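Local coordinates for protein trehalose-6-phosphate phosphatase (Candida albicans, PDB 5DXF) that is named a trehalose-6-phosphate phosphatase and is built, in this N-terminal domain, as a glycosyltransferase family 20 protein of the GT-B clan, at residues A[69-72]-A[73-77]; A[148-151]-A[152-156]; A[284-288]-A[289-293]; A[322-325]-A[326-330]. All coordinates share one frame; numbering follows the deposited sequence.

Contact 1: A[69-72]-A[73-77]; sequences YSSQ and HFLAE
Gln72 and His73, with Ser71 just before them, form the middle of the last two turns of the alpha-helix 66-76, and the contact is the i to i+4 bonding of that helix. Ser71 O takes the amide of Leu75 (O to N 2.9 Å), and Leu75 leans over the same oxygen, its CG 3.4 Å from Ser71 O. One residue on, Gln72 O receives Ala76 N. The Gln72 side chain leaves the helix with CG anti to the backbone N (chi1 153°) and then bends at chi2, a course that carries the amide end along the helix toward Ala76. His73 N closes the preceding turn on Tyr69 O at 2.8 Å, while its CB lies 3.6 Å from the carbonyl oxygen of Ser70. Phe74 N is bonded in the same way to Ser70 O. In the fold, Gln72 and Leu75 face Asn35 of strand 34-37, whereas Ser71 and Phe74 pack on helix 512-526, so this turn touches both that sheet strand and the C-terminal helix. At the amide end of Gln72, NE2 stops 4.1 Å from Ala76 CB.

Contact 2: A[148-151]-A[152-156]; sequences WRKY and AENVL
Tyr151 swings its ring along the helix toward Val155 and Leu156 because chi1 of -174° sets CG opposite the backbone N. Val155 meets it with CG1 in the equivalent place (chi1 -177°) and CG2 beside its own backbone N, and both methyls lie on the same side of the ring plane, along the CD1-CE1 bond: CG2 is 3.5 Å from Tyr151 CD1, while CG1 lies by CE1. Between them Val155 CB stands over the ring face as a CH-pi contact, 4.0 Å from the centroid and shifted toward the rim. Leu156 comes in obliquely by CD2 and CE2, from the same side of the plane as Val155, with CD1 3.5 Å from Tyr151 CE2.

The backbone is forked at the same residue. Tyr151 O accepts from both Val155 N (3.1 Å) and Leu156 N (3.2 Å); the second bond makes a wider pi-type turn at 152-156 in helix 147-160. The Leu156 amide arrives nearly head-on to the carbonyl, whereas that of Val155 comes from above its plane. One residue earlier, Asn154 N bonds to Lys150 O at 2.8 Å, and the two side chains run side by side.

Glu153 OE2 is hydrogen-bonded to the hydroxyls of Tyr206 and Tyr207. Tyr151 meets the Tyr180 ring edge-to-face, and its helix lies against helix 173-194 and helix 244-251.

Contact 3: A[284-288]-A[289-293]; sequences SVSAY and GTTIS
Thr290 O is gripped by two donors from the facing strand: Ala287 N at 2.9 Å and the hydroxyl of Ser286, whose OG is 2.8 Å away. The amide comes almost in line with the C=O, while the hydroxyl sits above the carbonyl plane, 49° out. Ser286 reaches it because OG is turned anti to its backbone N (chi1 -156°), which turns the hydroxyl toward Thr290 O.

These bonds close the end of a beta hairpin. A type I' turn runs from Ala287 to Thr290, with Tyr288 and Gly289 at its corners, both at positive phi, and Thr290 N returns a bond to Ala287 O. Ala287 and Thr290 are thus a hydrogen-bonded antiparallel pair, as are Val285 and Ile292, joined by Val285 N to Ile292 O and Ile292 N to Val285 O, both 2.9 Å. The non-hydrogen-bonded pairs, Ser284 with Ser293 and Ser286 with Thr291, put hydroxyls on one face. There Thr291 OG1 lies 3.6 Å from Ser284 OG, which also makes a weak bond to Ile292 O. The other face carries Val285, Ala287, Thr290 and Ile292. Ile292 CD1 lies 4.0 Å from Ala287 N.

From the turn itself, Tyr288 OH is hydrogen-bonded to Gln213 OE1. Strand 290-296 runs parallel to strand 256-259, which Ile292 touches at Ile257; strand 284-287, on the other side of 290-296, pairs in turn with strand 279-280. Val285 rests on helix 262-274, and Thr291 meets helix 512-526 at His526.

Contact 4: A[322-325]-A[326-330]; sequences QALK and QVYKG
The C-terminal end of helix 317-327 is where Leu324 meets Tyr328, the first residue to leave helical backbone angles. The last helical bond of this turn is also its straightest: Tyr328 N donates to Leu324 O at 3.0 Å, with an N-H...O angle of 165°. Ahead of it, Val327 N is bonded to Ala323 O (2.9 Å). Gln326 N has only weak bonds, shared between Gln322 O and Ala323 O.

Leu324 and Tyr328 point the same way and lie side by side. Both have CG anti to their own carbonyl carbon (chi1 -71° and -58°), which sends both side chains off in the same direction, and the leucine methyl CD2 comes in the ring plane to the edge of Tyr328. Val327 takes a different position, with CG1 standing over the centre of a ring face, 3.9 Å above the plane. The tyrosine ring is therefore touched by one aliphatic group at its rim and by another across its face.

This is a surface turn, yet its apolar flank points inward: Leu324 packs on Ala420 and Val424 of helix 415-424, and Tyr328 on Leu407 and Tyr409 of strand 406-409. Gln322 NE2 is hydrogen-bonded to Glu318 OE1. The closest approach between the Leu324 and Tyr328 side chains is CD2 to CE2, 3.9 Å.

All four contacts are local, but they differ in setting. Contacts 1 and 2 are partly buried helix turns, with centres about 27 Å apart; contact 2 adds an aromatic ring met from one side of its plane by aliphatic groups, while contact 1 rests mostly on backbone bonds. Contact 3, also partly buried, is the one made of strands, and hydroxyls take part in its polar bonding. Contact 4 is a surface helix end whose apolar side chains turn inward. Contacts 1 and 3 both touch helix 512-526, though their nearest atoms are about 17 Å apart. Contacts 3 and 4 lie on opposite sides of the chain's centre, about 57 Å between centres.

Contact 1: A[69-72]-A[73-77]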
loop_
_atom_site.group_PDB
_atom_site.type_symbol
_atom_site.label_atom_id
_atom_site.label_comp_id
_atom_site.label_asym_id
_atom_site.label_seq_id
_atom_site.Cartn_x
_atom_site.Cartn_y
_atom_site.Cartn_z
ATOM N N TYR A 69 6.390 -6.456 1.859
ATOM C CA TYR A 69 6.791 -7.815 2.135
ATOM C C TYR A 69 7.938 -8.213 1.227
ATOM O O TYR A 69 8.863 -8.886 1.636
ATOM C CB TYR A 69 5.603 -8.749 1.975
ATOM C CG TYR A 69 4.608 -8.617 3.098
ATOM C CD1 TYR A 69 5.027 -8.336 4.380
ATOM C CD2 TYR A 69 3.248 -8.759 2.875
ATOM C CE1 TYR A 69 4.123 -8.211 5.409
ATOM C CE2 TYR A 69 2.339 -8.634 3.902
ATOM C CZ TYR A 69 2.786 -8.361 5.166
ATOM O OH TYR A 69 1.892 -8.232 6.198
ATOM N N SER A 70 7.878 -7.767 -0.013
ATOM C CA SER A 70 8.933 -8.049 -0.954
ATOM C C SER A 70 10.221 -7.449 -0.436
ATOM O O SER A 70 11.272 -8.066 -0.534
ATOM C CB SER A 70 8.604 -7.463 -2.317
ATOM O OG SER A 70 7.319 -7.850 -2.737
ATOM N N SER A 71 10.154 -6.248 0.114
ATOM C CA SER A 71 11.345 -5.644 0.667
ATOM C C SER A 71 11.858 -6.477 1.834
ATOM O O SER A 71 13.038 -6.777 1.924
ATOM C CB SER A 71 11.056 -4.215 1.114
ATOM O OG SER A 71 11.975 -3.789 2.098
ATOM N N GLN A 72 10.956 -6.948 2.672
ATOM C CA GLN A 72 11.375 -7.727 3.810
ATOM C C GLN A 72 12.092 -8.962 3.303
ATOM O O GLN A 72 13.138 -9.326 3.812
ATOM C CB GLN A 72 10.150 -8.121 4.638
ATOM C CG GLN A 72 10.276 -9.391 5.459
ATOM C CD GLN A 72 11.404 -9.309 6.444
ATOM O OE1 GLN A 72 11.811 -8.227 6.828
ATOM N NE2 GLN A 72 11.921 -10.452 6.854
ATOM N N HIS A 73 11.541 -9.594 2.278
ATOM C CA HIS A 73 12.132 -10.813 1.762
ATOM C C HIS A 73 13.515 -10.545 1.224
ATOM O O HIS A 73 14.439 -11.306 1.453
ATOM C CB HIS A 73 11.278 -11.415 0.659
ATOM C CG HIS A 73 11.682 -12.805 0.291
ATOM N ND1 HIS A 73 11.782 -13.820 1.220
ATOM C CD2 HIS A 73 12.029 -13.348 -0.896
ATOM C CE1 HIS A 73 12.166 -14.928 0.619
ATOM N NE2 HIS A 73 12.321 -14.670 -0.666
ATOM N N PHE A 74 13.660 -9.426 0.541
ATOM C CA PHE A 74 14.924 -9.070 -0.055
ATOM C C PHE A 74 15.921 -8.969 1.072
ATOM O O PHE A 74 17.072 -9.356 0.938
ATOM C CB PHE A 74 14.796 -7.732 -0.765
ATOM C CG PHE A 74 16.060 -7.261 -1.392
ATOM C CD1 PHE A 74 16.712 -8.036 -2.317
ATOM C CD2 PHE A 74 16.598 -6.040 -1.052
ATOM C CE1 PHE A 74 17.882 -7.605 -2.898
ATOM C CE2 PHE A 74 17.769 -5.601 -1.622
ATOM C CZ PHE A 74 18.413 -6.384 -2.551
ATOM N N LEU A 75 15.461 -8.435 2.189
ATOM C CA LEU A 75 16.297 -8.292 3.371
ATOM C C LEU A 75 16.659 -9.646 3.986
ATOM O O LEU A 75 17.783 -9.849 4.444
ATOM C CB LEU A 75 15.593 -7.417 4.403
ATOM C CG LEU A 75 15.515 -5.924 4.085
ATOM C CD1 LEU A 75 14.806 -5.174 5.199
ATOM C CD2 LEU A 75 16.908 -5.363 3.863
ATOM N N ALA A 76 15.701 -10.568 3.982
ATOM C CA ALA A 76 15.871 -11.879 4.597
ATOM C C ALA A 76 16.922 -12.740 3.899
ATOM O O ALA A 76 17.679 -13.454 4.558
ATOM C CB ALA A 76 14.542 -12.610 4.621
ATOM N N GLU A 77 16.988 -12.608 2.587
ATOM C CA GLU A 77 17.891 -13.391 1.772
ATOM C C GLU A 77 19.229 -12.713 1.507
ATOM O O GLU A 77 20.044 -13.229 0.759
ATOM C CB GLU A 77 17.208 -13.789 0.474
ATOM C CG GLU A 77 16.140 -14.844 0.686
ATOM C CD GLU A 77 15.674 -15.462 -0.607
ATOM O OE1 GLU A 77 15.698 -14.770 -1.642
ATOM O OE2 GLU A 77 15.281 -16.640 -0.590
#

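Contact 2: A[148-151]-A[152-156]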
loop_
_atom_site.group_PDB
_atom_site.type_symbol
_atom_site.label_atom_id
_atom_site.label_comp_id
_atom_site.label_asym_id
_atom_site.label_seq_id
_atom_site.Cartn_x
_atom_site.Cartn_y
_atom_site.Cartn_z
ATOM N N TRP A 148 -6.387 -3.252 19.330
ATOM C CA TRP A 148 -5.072 -2.857 18.908
ATOM C C TRP A 148 -5.199 -2.093 17.614
ATOM O O TRP A 148 -4.484 -1.132 17.381
ATOM C CB TRP A 148 -4.196 -4.085 18.760
ATOM C CG TRP A 148 -4.268 -4.909 19.974
ATOM C CD1 TRP A 148 -4.717 -6.184 20.076
ATOM C CD2 TRP A 148 -3.914 -4.501 21.291
ATOM N NE1 TRP A 148 -4.650 -6.606 21.375
ATOM C CE2 TRP A 148 -4.159 -5.586 22.143
ATOM C CE3 TRP A 148 -3.401 -3.322 21.831
ATOM C CZ2 TRP A 148 -3.913 -5.531 23.501
ATOM C CZ3 TRP A 148 -3.164 -3.268 23.178
ATOM C CH2 TRP A 148 -3.420 -4.363 24.002
ATOM N N ARG A 149 -6.111 -2.521 16.766
ATOM C CA ARG A 149 -6.281 -1.879 15.482
ATOM C C ARG A 149 -7.149 -0.631 15.542
ATOM O O ARG A 149 -7.300 0.057 14.553
ATOM C CB ARG A 149 -6.880 -2.866 14.490
ATOM C CG ARG A 149 -5.895 -3.862 13.911
ATOM C CD ARG A 149 -6.348 -4.301 12.537
ATOM N NE ARG A 149 -5.320 -5.038 11.818
ATOM C CZ ARG A 149 -4.592 -6.005 12.351
ATOM N NH1 ARG A 149 -4.778 -6.347 13.612
ATOM N NH2 ARG A 149 -3.682 -6.627 11.628
ATOM N N LYS A 150 -7.748 -0.355 16.687
ATOM C CA LYS A 150 -8.808 0.649 16.762
ATOM C C LYS A 150 -8.330 2.097 16.714
ATOM O O LYS A 150 -8.893 2.887 15.967
ATOM C CB LYS A 150 -9.661 0.430 18.013
ATOM C CG LYS A 150 -10.600 -0.760 17.887
ATOM C CD LYS A 150 -11.935 -0.526 18.569
ATOM C CE LYS A 150 -12.727 -1.823 18.655
ATOM N NZ LYS A 150 -12.707 -2.574 17.368
ATOM N N TYR A 151 -7.330 2.473 17.490
ATOM C CA TYR A 151 -6.837 3.834 17.362
ATOM C C TYR A 151 -6.216 4.091 15.999
ATOM O O TYR A 151 -6.400 5.141 15.405
ATOM C CB TYR A 151 -5.847 4.202 18.458
ATOM C CG TYR A 151 -5.481 5.654 18.385
ATOM C CD1 TYR A 151 -6.351 6.622 18.827
ATOM C CD2 TYR A 151 -4.290 6.058 17.825
ATOM C CE1 TYR A 151 -6.035 7.956 18.743
ATOM C CE2 TYR A 151 -3.965 7.392 17.733
ATOM C CZ TYR A 151 -4.845 8.335 18.199
ATOM O OH TYR A 151 -4.532 9.662 18.120
ATOM N N ALA A 152 -5.453 3.123 15.520
ATOM C CA ALA A 152 -4.798 3.237 14.239
ATOM C C ALA A 152 -5.787 3.317 13.103
ATOM O O ALA A 152 -5.597 4.081 12.176
ATOM C CB ALA A 152 -3.862 2.069 14.032
ATOM N N GLU A 153 -6.828 2.499 13.158
ATOM C CA GLU A 153 -7.808 2.470 12.085
ATOM C C GLU A 153 -8.973 3.440 12.177
ATOM O O GLU A 153 -9.473 3.895 11.169
ATOM C CB GLU A 153 -8.304 1.053 11.877
ATOM C CG GLU A 153 -7.180 0.055 11.692
ATOM C CD GLU A 153 -6.371 0.283 10.434
ATOM O OE1 GLU A 153 -6.879 0.898 9.490
ATOM O OE2 GLU A 153 -5.218 -0.166 10.395
ATOM N N ASN A 154 -9.409 3.752 13.385
ATOM C CA ASN A 154 -10.565 4.629 13.570
ATOM C C ASN A 154 -10.195 6.104 13.684
ATOM O O ASN A 154 -11.016 6.974 13.401
ATOM C CB ASN A 154 -11.370 4.217 14.804
ATOM C CG ASN A 154 -11.972 2.834 14.672
ATOM O OD1 ASN A 154 -12.173 2.334 13.566
ATOM N ND2 ASN A 154 -12.267 2.207 15.805
ATOM N N VAL A 155 -8.967 6.391 14.102
ATOM C CA VAL A 155 -8.566 7.774 14.330
ATOM C C VAL A 155 -7.507 8.247 13.338
ATOM O O VAL A 155 -7.710 9.229 12.628
ATOM C CB VAL A 155 -8.034 7.973 15.760
ATOM C CG1 VAL A 155 -7.700 9.435 15.998
ATOM C CG2 VAL A 155 -9.059 7.491 16.772
ATOM N N LEU A 156 -6.386 7.537 13.285
ATOM C CA LEU A 156 -5.250 7.954 12.470
ATOM C C LEU A 156 -5.484 7.785 10.962
ATOM O O LEU A 156 -5.273 8.728 10.197
ATOM C CB LEU A 156 -3.995 7.185 12.901
ATOM C CG LEU A 156 -3.349 7.606 14.230
ATOM C CD1 LEU A 156 -2.327 6.578 14.695
ATOM C CD2 LEU A 156 -2.695 8.974 14.101
#

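Contact 3: A[284-288]-A[289-293]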
loop_
_atom_site.group_PDB
_atom_site.type_symbol
_atom_site.label_atom_id
_atom_site.label_comp_id
_atom_site.label_asym_id
_atom_site.label_seq_id
_atom_site.Cartn_x
_atom_site.Cartn_y
_atom_site.Cartn_z
ATOM N N SER A 284 14.836 19.395 5.846
ATOM C CA SER A 284 15.209 19.157 7.229
ATOM C C SER A 284 14.244 19.709 8.256
ATOM O O SER A 284 13.795 20.840 8.158
ATOM C CB SER A 284 16.594 19.725 7.509
ATOM O OG SER A 284 17.561 18.698 7.529
ATOM N N VAL A 285 13.951 18.892 9.254
ATOM C CA VAL A 285 13.223 19.345 10.432
ATOM C C VAL A 285 14.210 19.300 11.581
ATOM O O VAL A 285 14.772 18.248 11.863
ATOM C CB VAL A 285 11.990 18.463 10.752
ATOM C CG1 VAL A 285 11.474 18.744 12.159
ATOM C CG2 VAL A 285 10.892 18.666 9.720
ATOM N N SER A 286 14.454 20.428 12.234
ATOM C CA SER A 286 15.459 20.419 13.286
ATOM C C SER A 286 14.880 20.692 14.664
ATOM O O SER A 286 14.215 21.703 14.896
ATOM C CB SER A 286 16.566 21.422 12.983
ATOM O OG SER A 286 17.753 21.041 13.656
ATOM N N ALA A 287 15.152 19.769 15.578
ATOM C CA ALA A 287 14.717 19.887 16.960
ATOM C C ALA A 287 15.638 19.070 17.852
ATOM O O ALA A 287 16.359 18.204 17.362
ATOM C CB ALA A 287 13.283 19.429 17.111
ATOM N N TYR A 288 15.609 19.366 19.152
ATOM C CA TYR A 288 16.427 18.700 20.175
ATOM C C TYR A 288 17.887 19.144 20.103
ATOM O O TYR A 288 18.749 18.566 20.768
ATOM C CB TYR A 288 16.379 17.165 20.062
ATOM C CG TYR A 288 15.016 16.508 20.163
ATOM C CD1 TYR A 288 13.843 17.252 20.168
ATOM C CD2 TYR A 288 14.911 15.127 20.255
ATOM C CE1 TYR A 288 12.609 16.641 20.257
ATOM C CE2 TYR A 288 13.683 14.509 20.347
ATOM C CZ TYR A 288 12.535 15.269 20.349
ATOM O OH TYR A 288 11.310 14.651 20.442
ATOM N N GLY A 289 18.166 20.164 19.298
ATOM C CA GLY A 289 19.537 20.518 18.984
ATOM C C GLY A 289 20.098 19.450 18.067
ATOM O O GLY A 289 21.305 19.227 17.996
ATOM N N THR A 290 19.184 18.790 17.364
ATOM C CA THR A 290 19.491 17.680 16.478
ATOM C C THR A 290 18.811 17.940 15.141
ATOM O O THR A 290 17.797 18.640 15.082
ATOM C CB THR A 290 19.009 16.334 17.074
ATOM O OG1 THR A 290 19.596 16.141 18.366
ATOM C CG2 THR A 290 19.378 15.161 16.177
ATOM N N THR A 291 19.331 17.340 14.088
ATOM C CA THR A 291 18.757 17.542 12.778
ATOM C C THR A 291 18.156 16.250 12.219
ATOM O O THR A 291 18.760 15.190 12.288
ATOM C CB THR A 291 19.772 18.195 11.819
ATOM O OG1 THR A 291 19.078 18.930 10.807
ATOM C CG2 THR A 291 20.652 17.158 11.172
ATOM N N ILE A 292 16.943 16.354 11.696
ATOM C CA ILE A 292 16.235 15.208 11.137
ATOM C C ILE A 292 16.023 15.394 9.634
ATOM O O ILE A 292 15.586 16.461 9.184
ATOM C CB ILE A 292 14.871 14.992 11.825
ATOM C CG1 ILE A 292 15.054 14.833 13.338
ATOM C CG2 ILE A 292 14.156 13.786 11.238
ATOM C CD1 ILE A 292 14.773 16.095 14.130
ATOM N N SER A 293 16.278 14.329 8.890
ATOM C CA SER A 293 16.194 14.363 7.446
ATOM C C SER A 293 14.909 13.734 6.932
ATOM O O SER A 293 14.566 12.618 7.291
ATOM C CB SER A 293 17.401 13.650 6.844
ATOM O OG SER A 293 17.919 14.384 5.758
#

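Contact 4: A[322-325]-A[326-330]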
loop_
_atom_site.group_PDB
_atom_site.type_symbol
_atom_site.label_atom_id
_atom_site.label_comp_id
_atom_site.label_asym_id
_atom_site.label_seq_id
_atom_site.Cartn_x
_atom_site.Cartn_y
_atom_site.Cartn_z
ATOM N N GLN A 322 -5.177 -17.913 -21.285
ATOM C CA GLN A 322 -5.801 -18.360 -22.526
ATOM C C GLN A 322 -7.250 -18.777 -22.291
ATOM O O GLN A 322 -8.102 -18.638 -23.173
ATOM C CB GLN A 322 -5.008 -19.516 -23.141
ATOM C CG GLN A 322 -4.783 -19.368 -24.636
ATOM C CD GLN A 322 -4.057 -18.083 -24.990
ATOM O OE1 GLN A 322 -4.550 -17.272 -25.775
ATOM N NE2 GLN A 322 -2.877 -17.892 -24.412
ATOM N N ALA A 323 -7.523 -19.279 -21.091
ATOM C CA ALA A 323 -8.872 -19.692 -20.720
ATOM C C ALA A 323 -9.789 -18.483 -20.569
ATOM O O ALA A 323 -10.928 -18.496 -21.025
ATOM C CB ALA A 323 -8.846 -20.498 -19.432
ATOM N N LEU A 324 -9.276 -17.445 -19.918
ATOM C CA LEU A 324 -9.983 -16.179 -19.767
ATOM C C LEU A 324 -10.176 -15.516 -21.124
ATOM O O LEU A 324 -11.226 -14.935 -21.399
ATOM C CB LEU A 324 -9.217 -15.251 -18.820
ATOM C CG LEU A 324 -9.214 -15.636 -17.340
ATOM C CD1 LEU A 324 -8.110 -14.899 -16.599
ATOM C CD2 LEU A 324 -10.567 -15.340 -16.713
ATOM N N LYS A 325 -9.150 -15.609 -21.966
ATOM C CA LYS A 325 -9.241 -15.175 -23.354
ATOM C C LYS A 325 -10.368 -15.912 -24.065
ATOM O O LYS A 325 -11.038 -15.353 -24.934
ATOM C CB LYS A 325 -7.915 -15.412 -24.081
ATOM C CG LYS A 325 -7.027 -14.184 -24.185
ATOM C CD LYS A 325 -5.561 -14.573 -24.224
ATOM C CE LYS A 325 -4.731 -13.517 -24.928
ATOM N NZ LYS A 325 -5.076 -13.440 -26.373
ATOM N N GLN A 326 -10.574 -17.169 -23.688
ATOM C CA GLN A 326 -11.612 -17.991 -24.298
ATOM C C GLN A 326 -13.004 -17.589 -23.815
ATOM O O GLN A 326 -13.945 -17.515 -24.606
ATOM C CB GLN A 326 -11.350 -19.470 -24.007
ATOM C CG GLN A 326 -11.645 -20.388 -25.179
ATOM C CD GLN A 326 -10.963 -19.937 -26.460
ATOM O OE1 GLN A 326 -9.813 -19.497 -26.449
ATOM N NE2 GLN A 326 -11.677 -20.045 -27.575
ATOM N N VAL A 327 -13.124 -17.327 -22.517
ATOM C CA VAL A 327 -14.392 -16.919 -21.923
ATOM C C VAL A 327 -14.863 -15.577 -22.472
ATOM O O VAL A 327 -16.016 -15.424 -22.876
ATOM C CB VAL A 327 -14.286 -16.817 -20.385
ATOM C CG1 VAL A 327 -15.628 -16.431 -19.782
ATOM C CG2 VAL A 327 -13.793 -18.127 -19.796
ATOM N N TYR A 328 -13.955 -14.608 -22.497
ATOM C CA TYR A 328 -14.311 -13.243 -22.863
ATOM C C TYR A 328 -13.932 -12.914 -24.301
ATOM O O TYR A 328 -13.473 -11.812 -24.602
ATOM C CB TYR A 328 -13.657 -12.265 -21.891
ATOM C CG TYR A 328 -14.074 -12.524 -20.462
ATOM C CD1 TYR A 328 -15.342 -12.176 -20.020
ATOM C CD2 TYR A 328 -13.210 -13.135 -19.562
ATOM C CE1 TYR A 328 -15.737 -12.418 -18.721
ATOM C CE2 TYR A 328 -13.595 -13.379 -18.258
ATOM C CZ TYR A 328 -14.860 -13.019 -17.844
ATOM O OH TYR A 328 -15.251 -13.260 -16.546
ATOM N N LYS A 329 -14.140 -13.887 -25.182
ATOM C CA LYS A 329 -13.911 -13.714 -26.609
ATOM C C LYS A 329 -14.842 -12.648 -27.175
ATOM O O LYS A 329 -16.040 -12.645 -26.898
ATOM C CB LYS A 329 -14.112 -15.041 -27.342
ATOM C CG LYS A 329 -13.935 -14.968 -28.848
ATOM C CD LYS A 329 -14.092 -16.344 -29.479
ATOM C CE LYS A 329 -12.989 -17.290 -29.027
ATOM N NZ LYS A 329 -11.647 -16.837 -29.488
ATOM N N GLY A 330 -14.283 -11.736 -27.963
ATOM C CA GLY A 330 -15.063 -10.679 -28.579
ATOM C C GLY A 330 -15.445 -9.561 -27.626
ATOM O O GLY A 330 -16.276 -8.717 -27.960
#